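Local coordinates for ferric iron-binding protein HitA (PDB 6IWF) that probably binds ferric iron in the periplasm as the solute-binding component of an iron uptake system, and is involved in gallium internalization, at residues A229-S234 with Q243-M248. Sequence-based numbering, arbitrary orientation.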
ATOM      1  N   ALA A 229       0.684   2.786  10.524  1.00  6.68           N
ATOM      2  CA  ALA A 229      -0.231   3.308  11.520  1.00  5.95           C
ATOM      3  C   ALA A 229       0.509   4.238  12.462  1.00  4.57           C
ATOM      4  O   ALA A 229       1.733   4.184  12.599  1.00  5.58           O
ATOM      5  CB  ALA A 229      -0.901   2.194  12.329  1.00  6.11           C
ATOM      6  N   ALA A 230      -0.260   5.081  13.132  1.00  6.01           N
ATOM      7  CA  ALA A 230       0.327   6.103  13.985  1.00  5.77           C
ATOM      8  C   ALA A 230      -0.703   6.544  15.009  1.00  4.21           C
ATOM      9  O   ALA A 230      -1.906   6.446  14.778  1.00  5.60           O
ATOM     10  CB  ALA A 230       0.808   7.312  13.166  1.00  5.82           C
ATOM     11  N   VAL A 231      -0.202   7.020  16.147  1.00  4.51           N
ATOM     12  CA  VAL A 231      -0.993   7.680  17.185  1.00  6.45           C
ATOM     13  C   VAL A 231      -0.927   9.188  16.968  1.00  6.52           C
ATOM     14  O   VAL A 231       0.156   9.741  16.766  1.00 10.15           O
ATOM     15  CB  VAL A 231      -0.450   7.316  18.575  1.00  8.84           C
ATOM     16  CG1 VAL A 231      -1.172   8.126  19.671  1.00  8.59           C
ATOM     17  CG2 VAL A 231      -0.580   5.813  18.807  1.00  8.32           C
ATOM     18  N   LEU A 232      -2.072   9.866  17.050  1.00  7.99           N
ATOM     19  CA  LEU A 232      -2.079  11.315  16.874  1.00 10.32           C
ATOM     20  C   LEU A 232      -1.585  11.995  18.145  1.00 10.99           C
ATOM     21  O   LEU A 232      -1.963  11.612  19.256  1.00 13.64           O
ATOM     22  CB  LEU A 232      -3.481  11.818  16.520  1.00  9.97           C
ATOM     23  CG  LEU A 232      -3.947  11.676  15.070  1.00 10.63           C
ATOM     24  CD1 LEU A 232      -2.940  12.327  14.121  1.00 17.45           C
ATOM     25  CD2 LEU A 232      -4.209  10.220  14.676  1.00 11.67           C
ATOM     26  N   LYS A 233      -0.718  13.000  17.978  1.00 11.90           N
ATOM     27  CA  LYS A 233      -0.207  13.729  19.135  1.00 13.46           C
ATOM     28  C   LYS A 233      -1.335  14.381  19.921  1.00 12.00           C
ATOM     29  O   LYS A 233      -1.248  14.512  21.151  1.00 13.95           O
ATOM     30  CB  LYS A 233       0.799  14.784  18.671  1.00 23.16           C
ATOM     31  CG  LYS A 233       1.863  15.127  19.687  1.00 21.36           C
ATOM     32  CD  LYS A 233       3.186  15.416  18.995  1.00 27.29           C
ATOM     33  CE  LYS A 233       3.915  16.579  19.636  1.00 33.13           C
ATOM     34  NZ  LYS A 233       5.267  16.734  19.028  1.00 35.24           N
ATOM     35  N   SER A 234      -2.404  14.771  19.229  1.00 13.35           N
ATOM     36  CA  SER A 234      -3.556  15.437  19.819  1.00 16.37           C
ATOM     37  C   SER A 234      -4.481  14.496  20.586  1.00 20.57           C
ATOM     38  O   SER A 234      -5.415  14.976  21.236  1.00 19.66           O
ATOM     39  CB  SER A 234      -4.358  16.140  18.718  1.00 17.00           C
ATOM     40  OG  SER A 234      -4.956  15.198  17.833  1.00 18.80           O
ATOM     41  N   GLN A 243      -1.727   1.500  22.979  1.00 11.75           N
ATOM     42  CA  GLN A 243      -2.108   0.098  23.110  1.00 10.35           C
ATOM     43  C   GLN A 243      -2.672  -0.442  21.802  1.00 11.95           C
ATOM     44  O   GLN A 243      -2.399  -1.591  21.420  1.00 11.15           O
ATOM     45  CB  GLN A 243      -3.139  -0.033  24.229  1.00 12.29           C
ATOM     46  CG  GLN A 243      -3.522  -1.426  24.600  1.00 21.27           C
ATOM     47  CD  GLN A 243      -4.406  -1.428  25.828  1.00 25.95           C
ATOM     48  OE1 GLN A 243      -4.430  -0.454  26.582  1.00 24.30           O
ATOM     49  NE2 GLN A 243      -5.151  -2.514  26.029  1.00 33.07           N
ATOM     50  N   PHE A 244      -3.482   0.366  21.117  1.00  9.31           N
ATOM     51  CA  PHE A 244      -4.088  -0.075  19.867  1.00  8.52           C
ATOM     52  C   PHE A 244      -3.031  -0.353  18.801  1.00 10.58           C
ATOM     53  O   PHE A 244      -3.075  -1.392  18.132  1.00  8.86           O
ATOM     54  CB  PHE A 244      -5.091   0.965  19.373  1.00  7.77           C
ATOM     55  CG  PHE A 244      -5.833   0.532  18.156  1.00 10.35           C
ATOM     56  CD1 PHE A 244      -5.313   0.762  16.878  1.00 11.44           C
ATOM     57  CD2 PHE A 244      -7.035  -0.153  18.273  1.00 11.97           C
ATOM     58  CE1 PHE A 244      -5.994   0.330  15.747  1.00  8.53           C
ATOM     59  CE2 PHE A 244      -7.720  -0.581  17.146  1.00 15.81           C
ATOM     60  CZ  PHE A 244      -7.203  -0.332  15.883  1.00 13.02           C
ATOM     61  N   VAL A 245      -2.087   0.573  18.611  1.00  8.86           N
ATOM     62  CA  VAL A 245      -1.078   0.371  17.569  1.00  6.85           C
ATOM     63  C   VAL A 245      -0.197  -0.825  17.915  1.00  8.66           C
ATOM     64  O   VAL A 245       0.137  -1.638  17.046  1.00  8.54           O
ATOM     65  CB  VAL A 245      -0.244   1.646  17.340  1.00  6.52           C
ATOM     66  CG1 VAL A 245       0.893   1.352  16.381  1.00  7.53           C
ATOM     67  CG2 VAL A 245      -1.121   2.731  16.744  1.00  5.48           C
ATOM     68  N   ALA A 246       0.137  -0.986  19.198  1.00  9.97           N
ATOM     69  CA  ALA A 246       0.872  -2.174  19.619  1.00  9.80           C
ATOM     70  C   ALA A 246       0.091  -3.448  19.309  1.00  9.81           C
ATOM     71  O   ALA A 246       0.673  -4.455  18.883  1.00 12.64           O
ATOM     72  CB  ALA A 246       1.201  -2.076  21.110  1.00 12.47           C
ATOM     73  N   PHE A 247      -1.230  -3.422  19.496  1.00  9.44           N
ATOM     74  CA  PHE A 247      -2.029  -4.611  19.227  1.00 11.29           C
ATOM     75  C   PHE A 247      -2.076  -4.922  17.733  1.00 12.76           C
ATOM     76  O   PHE A 247      -2.171  -6.094  17.346  1.00 11.74           O
ATOM     77  CB  PHE A 247      -3.432  -4.436  19.815  1.00 15.48           C
ATOM     78  CG  PHE A 247      -4.352  -5.580  19.542  1.00 15.82           C
ATOM     79  CD1 PHE A 247      -4.286  -6.734  20.307  1.00 17.82           C
ATOM     80  CD2 PHE A 247      -5.283  -5.504  18.520  1.00 11.73           C
ATOM     81  CE1 PHE A 247      -5.129  -7.794  20.048  1.00 19.01           C
ATOM     82  CE2 PHE A 247      -6.133  -6.561  18.260  1.00 19.26           C
ATOM     83  CZ  PHE A 247      -6.055  -7.709  19.038  1.00 21.04           C
ATOM     84  N   MET A 248      -1.961  -3.903  16.880  1.00 11.34           N
ATOM     85  CA  MET A 248      -1.930  -4.163  15.444  1.00  7.54           C
ATOM     86  C   MET A 248      -0.736  -5.020  15.057  1.00 10.42           C
ATOM     87  O   MET A 248      -0.780  -5.709  14.032  1.00 12.18           O
ATOM     88  CB  MET A 248      -1.903  -2.844  14.668  1.00  7.23           C
ATOM     89  CG  MET A 248      -3.095  -1.946  14.946  1.00 10.25           C
ATOM     90  SD  MET A 248      -2.932  -0.425  13.976  1.00  9.00           S
ATOM     91  CE  MET A 248      -3.408  -1.056  12.361  1.00 11.02           C
TER
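CG1 of V231 and of V245 stands anti to the backbone N (chi1 174° in V231), which puts each CG2 beside the N and facing the other valine. CG2 of V231 is 3.7 Å from CG2 of V245. M248 turns its CG anti to the carbonyl carbon, then bends at chi3 (76°), which lays the thioether against A229. This is helix-on-sheet packing in the periplasmic binding protein fold of the solute-binding protein 1 family. Strand 224-231 leads through a short loop into helix 238-248, which runs back nearly antiparallel over it. The axes of strand 229-231 and helix 243-248 approach to 8.5 Å, with 161° between their directions. No hydrogen bond links the two segments; the side chains that meet are apolar.

V245 lies in the middle. Its CG2 sits 4.2 Å from the backbone carbon C of A230. The same methyl is 4.5 Å from CB of A229, a looser touch. A230 points its CB away from the helix and touches L74 and W96. A229 directs its CB at the helix.

Neighbouring strands complete the buried layer. V245 packs on V56 and I97, and M248 on Y58 and I99. A229 lies about 11 Å, side chain to side chain, from E60, which binds ferric iron in this protein, though no iron is bound here. CB of A229 is 3.7 Å from SD of M248, and the terminal CE of M248 is 4.1 Å from that same CB.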